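Local coordinates for protein ATP phosphoribosyltransferase regulatory subunit (Thermotoga maritima, PDB 1USY) that is the regulatory subunit of ATP phosphoribosyltransferase, probably required for the first step of histidine biosynthesis, and may allow feedback regulation of the enzyme by histidine, at residues E141-K144 and D145-E148. Residues are numbered along the deposited sequence; the frame is centred on the assembly and turned at random.
Sequences EIPK and DLHE
Ile142 gives its backbone carbonyl to the side chain of His147, whose NE2 donates to Ile142 O over 2.7 Å with an N-H...O angle of 159°. The acceptor lies almost in the imidazole plane, while the nitrogen stands well above the plane of the carbonyl group. With His147 CG anti to its own carbonyl carbon (chi1 -68°), the ring reaches back over the preceding loop. Beside this bond, Ile142 CG2 rests 3.9 Å from His147 CD2; Leu173 also packs against the isoleucine.

At Pro143 the contact turns apolar: its CD lies 4.2 Å from Leu146 CD1, the two side chains running side by side, and Ile171 touches both residues. Leu146 N also donates to Pro143 O, although the position of that oxygen is less certain.

Lys144 supplies the second hold on the histidine. Its CA sits over the face of the His147 ring, 4.0 Å from the centroid, in a CH-pi contact. Lys144 O accepts from His147 N at 3.2 Å. The same oxygen takes a weak bond from Leu146 N. Replacing His147 by an alanine is likely to leave Ile142 O without its NE2 donor and strip Lys144 CA of its aromatic cover.

The example illustrates how a side chain in the first turn of a helix can tie down the loop leading into it: here the loop after helix 135-139 ends in an inverse gamma turn centred on Asp145, closed by the weak Leu146 N to Lys144 O bond, with Leu146 as the N-cap of helix 147-156.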
loop_
_atom_site.group_PDB
_atom_site.type_symbol
_atom_site.label_atom_id
_atom_site.label_comp_id
_atom_site.label_asym_id
_atom_site.label_seq_id
_atom_site.Cartn_x
_atom_site.Cartn_y
_atom_site.Cartn_z
ATOM N N GLU B 141 -32.201 -37.014 5.796
ATOM C CA GLU B 141 -32.539 -38.200 6.552
ATOM C C GLU B 141 -32.212 -37.725 7.960
ATOM O O GLU B 141 -32.795 -38.183 8.948
ATOM C CB GLU B 141 -31.664 -39.418 6.127
ATOM C CG GLU B 141 -32.361 -40.789 6.311
ATOM C CD GLU B 141 -31.551 -41.966 5.728
ATOM O OE1 GLU B 141 -32.150 -43.039 5.327
ATOM O OE2 GLU B 141 -30.266 -41.888 5.639
ATOM N N ILE B 142 -31.272 -36.774 7.889
ATOM C CA ILE B 142 -30.627 -36.099 9.020
ATOM C C ILE B 142 -31.123 -34.652 9.191
ATOM O O ILE B 142 -31.175 -33.869 8.238
ATOM C CB ILE B 142 -29.121 -36.111 8.718
ATOM C CG1 ILE B 142 -28.539 -37.528 8.861
ATOM C CG2 ILE B 142 -28.299 -35.188 9.633
ATOM C CD1 ILE B 142 -27.197 -37.715 8.151
ATOM N N PRO B 143 -31.343 -34.258 10.483
ATOM C CA PRO B 143 -31.804 -32.900 10.873
ATOM C C PRO B 143 -31.034 -31.694 10.335
ATOM O O PRO B 143 -29.815 -31.743 10.232
ATOM C CB PRO B 143 -31.737 -32.938 12.409
ATOM C CG PRO B 143 -32.036 -34.365 12.737
ATOM C CD PRO B 143 -31.235 -35.147 11.661
ATOM N N LYS B 144 -31.771 -30.628 10.007
ATOM C CA LYS B 144 -31.266 -29.439 9.282
ATOM C C LYS B 144 -29.931 -28.859 9.770
ATOM O O LYS B 144 -28.948 -28.886 9.038
ATOM C CB LYS B 144 -32.329 -28.324 9.232
ATOM C CG LYS B 144 -33.344 -28.442 8.100
ATOM C CD LYS B 144 -32.926 -27.646 6.868
ATOM C CE LYS B 144 -33.253 -28.388 5.568
ATOM N NZ LYS B 144 -34.667 -28.182 5.139
ATOM N N ASP B 145 -29.903 -28.312 10.988
ATOM C CA ASP B 145 -28.667 -27.726 11.524
ATOM C C ASP B 145 -27.905 -28.751 12.384
ATOM O O ASP B 145 -27.527 -28.521 13.542
ATOM C CB ASP B 145 -28.915 -26.387 12.235
ATOM C CG ASP B 145 -30.252 -26.334 12.899
ATOM O OD1 ASP B 145 -31.005 -25.357 12.660
ATOM O OD2 ASP B 145 -30.644 -27.239 13.676
ATOM N N LEU B 146 -27.741 -29.909 11.764
ATOM C CA LEU B 146 -26.811 -30.936 12.153
ATOM C C LEU B 146 -26.033 -31.288 10.878
ATOM O O LEU B 146 -25.165 -32.149 10.898
ATOM C CB LEU B 146 -27.572 -32.151 12.671
ATOM C CG LEU B 146 -27.202 -32.868 13.965
ATOM C CD1 LEU B 146 -27.880 -34.222 13.979
ATOM C CD2 LEU B 146 -25.690 -33.039 14.071
ATOM N N HIS B 147 -26.338 -30.585 9.781
ATOM C CA HIS B 147 -25.699 -30.808 8.481
ATOM C C HIS B 147 -24.272 -30.328 8.437
ATOM O O HIS B 147 -23.364 -31.147 8.381
ATOM C CB HIS B 147 -26.483 -30.183 7.318
ATOM C CG HIS B 147 -27.795 -30.848 7.044
ATOM N ND1 HIS B 147 -28.608 -30.472 5.998
ATOM C CD2 HIS B 147 -28.457 -31.833 7.703
ATOM C CE1 HIS B 147 -29.712 -31.200 6.021
ATOM N NE2 HIS B 147 -29.642 -32.037 7.042
ATOM N N GLU B 148 -24.084 -29.008 8.427
ATOM C CA GLU B 148 -22.759 -28.401 8.264
ATOM C C GLU B 148 -22.031 -28.603 9.562
ATOM O O GLU B 148 -21.842 -27.655 10.334
ATOM C CB GLU B 148 -22.864 -26.901 7.947
ATOM C CG GLU B 148 -22.251 -26.468 6.612
ATOM C CD GLU B 148 -22.441 -24.974 6.322
ATOM O OE1 GLU B 148 -23.121 -24.277 7.112
ATOM O OE2 GLU B 148 -21.909 -24.482 5.294
#